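PDB 7A3W: NAD(P)-dependent oxidoreductase from Pseudomonas putida, which probably uses NADPH to reduce imines, acting as an imine reductase in conjugate reduction and reductive amination. Local coordinates for residues G102-V107 with D169-T174; T139-G144 with K164-D169. All blocks are in the same frame, centred on the assembly; numbering follows the deposited sequence.

Contact 1 (G102-V107 with D169-T174)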
# COMPACT_ATOMS: atom_id res chain seq x y z
N GLY B 102 14.01 -15.70 -6.84
CA GLY B 102 15.29 -16.27 -6.37
C GLY B 102 16.21 -15.20 -5.87
O GLY B 102 15.88 -14.02 -5.98
N THR B 103 17.32 -15.60 -5.26
CA THR B 103 18.29 -14.69 -4.61
C THR B 103 19.30 -14.18 -5.64
O THR B 103 19.39 -14.78 -6.74
CB THR B 103 19.03 -15.38 -3.47
OG1 THR B 103 19.85 -14.42 -2.81
CG2 THR B 103 19.94 -16.48 -3.95
N VAL B 104 20.03 -13.12 -5.32
CA VAL B 104 21.08 -12.55 -6.22
C VAL B 104 22.18 -13.60 -6.42
O VAL B 104 22.72 -13.66 -7.53
CB VAL B 104 21.63 -11.21 -5.70
CG1 VAL B 104 21.39 -11.03 -4.22
CG2 VAL B 104 23.10 -11.03 -6.04
N ASP B 105 22.48 -14.41 -5.38
CA ASP B 105 23.46 -15.52 -5.46
C ASP B 105 23.02 -16.54 -6.53
O ASP B 105 23.88 -16.96 -7.35
CB ASP B 105 23.64 -16.19 -4.10
CG ASP B 105 24.29 -15.33 -3.02
OD1 ASP B 105 24.40 -14.10 -3.22
OD2 ASP B 105 24.70 -15.89 -1.98
N ASP B 106 21.74 -16.89 -6.57
CA ASP B 106 21.18 -17.79 -7.61
C ASP B 106 21.42 -17.17 -8.98
O ASP B 106 21.83 -17.89 -9.90
CB ASP B 106 19.67 -18.01 -7.49
CG ASP B 106 19.21 -18.78 -6.27
OD1 ASP B 106 19.92 -19.68 -5.85
OD2 ASP B 106 18.10 -18.46 -5.77
N VAL B 107 21.16 -15.87 -9.12
CA VAL B 107 21.24 -15.17 -10.44
C VAL B 107 22.69 -15.25 -10.91
O VAL B 107 22.93 -15.55 -12.07
CB VAL B 107 20.78 -13.71 -10.32
CG1 VAL B 107 21.11 -12.92 -11.57
CG2 VAL B 107 19.31 -13.63 -9.95
N ASP B 169 23.14 -5.22 -15.83
CA ASP B 169 23.66 -6.17 -14.82
C ASP B 169 22.59 -7.23 -14.59
O ASP B 169 21.49 -6.91 -14.17
CB ASP B 169 24.05 -5.46 -13.53
CG ASP B 169 24.77 -6.34 -12.54
OD1 ASP B 169 24.64 -7.57 -12.60
OD2 ASP B 169 25.52 -5.75 -11.75
N PRO B 170 22.85 -8.52 -14.86
CA PRO B 170 21.86 -9.55 -14.59
C PRO B 170 21.32 -9.51 -13.15
O PRO B 170 20.16 -9.86 -12.95
CB PRO B 170 22.61 -10.87 -14.87
CG PRO B 170 24.06 -10.50 -14.98
CD PRO B 170 24.09 -9.06 -15.44
N THR B 171 22.12 -9.04 -12.18
CA THR B 171 21.74 -9.01 -10.75
C THR B 171 20.91 -7.75 -10.42
O THR B 171 20.48 -7.65 -9.28
CB THR B 171 22.93 -9.10 -9.79
OG1 THR B 171 23.78 -7.97 -9.99
CG2 THR B 171 23.72 -10.38 -9.94
N ALA B 172 20.62 -6.86 -11.36
CA ALA B 172 19.95 -5.59 -11.04
C ALA B 172 18.48 -5.86 -10.70
O ALA B 172 17.94 -5.20 -9.78
CB ALA B 172 20.08 -4.61 -12.18
N CYS B 173 17.85 -6.81 -11.40
CA CYS B 173 16.38 -7.01 -11.31
C CYS B 173 16.00 -7.47 -9.90
O CYS B 173 15.03 -6.90 -9.31
CB CYS B 173 15.92 -7.99 -12.39
SG CYS B 173 14.18 -8.43 -12.23
N THR B 174 16.69 -8.48 -9.37
CA THR B 174 16.27 -9.19 -8.14
C THR B 174 16.08 -8.24 -6.96
O THR B 174 15.06 -8.31 -6.28
CB THR B 174 17.19 -10.38 -7.83
OG1 THR B 174 16.76 -11.40 -8.73
CG2 THR B 174 17.08 -10.89 -6.42
O HOH W 1 13.96 -12.87 -7.87
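Val107 meets the 169-174 segment with both of its methyl groups, and apolar packing is the main business of this contact. With CG1 anti to the backbone N (chi1 169°), that methyl reaches the carbonyl oxygen of Pro170, CG1 to O 3.5 Å, and lies beside the proline ring at CB. CG2 turns the other way and rests on Thr174, 3.6 Å from its OG1, the two side chains running past one another in opposite senses. Thr171 CG2 lies 4.0 Å from Val107 CG1; its approach to Val104 is doubtful, because that valine has two conformers. The methyl of Thr174 has a polar neighbour instead, its CG2 lying 3.4 Å from Gly102 O, just before the helix.

Polar groups act mainly within each segment. Asp169 OD1 accepts from both Thr171 N and Thr171 OG1 (2.8 Å from OG1), the two donors arriving from the same face of the carboxylate; the backbone bond makes an Asx turn. The hydroxyl bond holds the rotation of the Thr171 side chain (chi1 62°), with the methyl on Val107. A valine here would probably leave Asp169 OD1 with the backbone N-H of the Asx turn but without its hydroxyl donor, so the carboxylate would be held less firmly. Within 102-107, Thr103, the N-cap of helix 104-116, gives its N-H to Asp106 OD2 at 3.0 Å. A water joins the segments, accepting from Gly102 N and lying 3.3 Å from Thr174 OG1.

Tyr121 of strand 120-126 backs Val107 and Pro170. The start of helix 104-116, in the nucleotide-binding domain, thus meets the chain leading into helix 173-200 through methyl groups and one bridging water, with the direct polar bonds spent on shaping each turn.

Contact 2 (T139-G144 with K164-D169)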
# COMPACT_ATOMS: atom_id res chain seq x y z
N THR B 139 3.45 -4.98 -15.99
CA THR B 139 4.91 -4.81 -15.93
C THR B 139 5.59 -6.13 -15.60
O THR B 139 5.21 -6.80 -14.59
CB THR B 139 5.32 -3.73 -14.93
OG1 THR B 139 4.81 -2.49 -15.40
CG2 THR B 139 6.82 -3.65 -14.75
N ILE B 140 6.59 -6.43 -16.41
CA ILE B 140 7.69 -7.36 -16.04
C ILE B 140 8.97 -6.53 -16.02
O ILE B 140 9.19 -5.67 -16.91
CB ILE B 140 7.74 -8.55 -17.01
CG1 ILE B 140 6.42 -9.31 -16.97
CG2 ILE B 140 8.93 -9.46 -16.70
CD1 ILE B 140 6.28 -10.42 -18.01
N LEU B 141 9.76 -6.75 -14.98
CA LEU B 141 11.08 -6.14 -14.81
C LEU B 141 12.10 -7.03 -15.50
O LEU B 141 11.97 -8.26 -15.36
CB LEU B 141 11.38 -6.09 -13.31
CG LEU B 141 10.40 -5.29 -12.44
CD1 LEU B 141 10.94 -5.25 -11.02
CD2 LEU B 141 10.18 -3.88 -12.99
N TYR B 142 13.11 -6.43 -16.15
CA TYR B 142 14.20 -7.18 -16.80
C TYR B 142 15.54 -6.52 -16.49
O TYR B 142 15.60 -5.26 -16.41
CB TYR B 142 14.02 -7.21 -18.32
CG TYR B 142 12.74 -7.83 -18.80
CD1 TYR B 142 12.64 -9.20 -19.02
CD2 TYR B 142 11.63 -7.05 -19.06
CE1 TYR B 142 11.47 -9.77 -19.48
CE2 TYR B 142 10.45 -7.60 -19.55
CZ TYR B 142 10.37 -8.98 -19.75
OH TYR B 142 9.21 -9.55 -20.17
N SER B 143 16.57 -7.35 -16.38
CA SER B 143 17.97 -6.89 -16.31
C SER B 143 18.88 -7.94 -16.93
O SER B 143 18.54 -9.13 -16.91
CB SER B 143 18.39 -6.52 -14.91
OG SER B 143 18.60 -7.69 -14.12
N GLY B 144 20.00 -7.50 -17.51
CA GLY B 144 20.99 -8.41 -18.10
C GLY B 144 21.28 -7.97 -19.52
O GLY B 144 21.21 -6.77 -19.80
N LYS B 164 9.87 -2.94 -18.00
CA LYS B 164 10.93 -2.00 -17.57
C LYS B 164 12.27 -2.73 -17.68
O LYS B 164 12.47 -3.75 -17.02
CB LYS B 164 10.71 -1.52 -16.14
CG LYS B 164 9.33 -0.95 -15.84
CD LYS B 164 9.01 0.39 -16.50
CE LYS B 164 7.52 0.71 -16.46
NZ LYS B 164 7.22 1.89 -17.31
N PHE B 165 13.18 -2.21 -18.49
CA PHE B 165 14.57 -2.72 -18.53
C PHE B 165 15.38 -1.91 -17.53
O PHE B 165 15.56 -0.71 -17.75
CB PHE B 165 15.12 -2.70 -19.95
CG PHE B 165 16.52 -3.27 -20.03
CD1 PHE B 165 16.73 -4.64 -19.96
CD2 PHE B 165 17.61 -2.43 -20.13
CE1 PHE B 165 18.02 -5.16 -20.02
CE2 PHE B 165 18.89 -2.96 -20.19
CZ PHE B 165 19.09 -4.32 -20.14
N LEU B 166 15.85 -2.54 -16.45
CA LEU B 166 16.49 -1.87 -15.28
C LEU B 166 18.01 -1.75 -15.46
O LEU B 166 18.64 -1.10 -14.59
CB LEU B 166 16.21 -2.68 -14.01
CG LEU B 166 14.73 -2.80 -13.64
CD1 LEU B 166 14.57 -3.56 -12.34
CD2 LEU B 166 14.07 -1.44 -13.55
N GLY B 167 18.58 -2.33 -16.52
CA GLY B 167 20.02 -2.19 -16.80
C GLY B 167 20.66 -3.51 -17.16
O GLY B 167 19.98 -4.57 -17.09
N ALA B 168 21.93 -3.44 -17.55
CA ALA B 168 22.68 -4.55 -18.16
C ALA B 168 23.15 -5.55 -17.11
O ALA B 168 23.50 -6.64 -17.49
CB ALA B 168 23.85 -3.99 -18.93
N ASP B 169 23.14 -5.22 -15.83
CA ASP B 169 23.66 -6.17 -14.82
C ASP B 169 22.59 -7.23 -14.59
O ASP B 169 21.49 -6.91 -14.17
CB ASP B 169 24.05 -5.46 -13.53
CG ASP B 169 24.77 -6.34 -12.54
OD1 ASP B 169 24.64 -7.57 -12.60
OD2 ASP B 169 25.52 -5.75 -11.75
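Phe165 swings its ring along the strand toward Gly144 because CG stands anti to the backbone N (chi1 -178°), and Ser143 holds OG between its own N and carbonyl carbon (chi1 75°), facing the backbone O of Asp169 (OG to O 3.0 Å), a hydrogen bond that is not settled because the proton has another acceptor within reach. The phenyl edge meets the Gly144 carbonyl in the ring plane, CZ to O 3.3 Å, while CD1 lies beside Tyr142 CB. Gly167 N sits over one face of the same ring, toward its rim, where the chain curls back after the strand. Tyr149 and His150 of helix 146-157 also meet this ring.

Leu141 pairs with Lys164 and Tyr142 with Phe165 in parallel register, strands 140-144 and 164-165 being joined through helix 146-157 as a beta-alpha-beta unit at the edge of the Rossmann-type domain. Lys164 N donates to Ile140 O, and Lys164 O accepts from Tyr142 N. The next bond is short and straight: Leu166 N to Tyr142 O, 2.7 Å, at 179° through the hydrogen. Farther along, Gly144 N donates to Gly167 O at 3.0 Å, carrying the pairing into the turn; the backbone angles of both glycines would jam a side chain against the preceding carbonyl.

On the Leu141 side of the sheet, Leu141 CD2 packs against Lys164 CB at 4.0 Å, and Thr139 CG2 touches Lys164 CG at 3.8 Å. The lysine chain takes its NZ away to Asn162. Leu166 CD1 rests on Leu141 CB, and Leu211 of the second subunit packs against Leu166.

Both contacts are partly buried and both touch the second subunit, but they hold different elements. Contact 2 joins neighbouring strands at the sheet edge, and its order comes from backbone hydrogen bonds; contact 1 sets two helix starts together, largely through methyl groups and a water. Asp169 belongs to both, its main chain ending the edge-strand turn and its carboxylate shaping the next. Between them stands Ser143 OG, 3.0 Å from Cys173 N in a probable hydrogen bond, while Cys173 SG packs on Leu141 CB. The start of helix 173-200 therefore lies against strand 140-144 as well as helix 104-116, where the nucleotide-binding domain passes to the C-terminal domain.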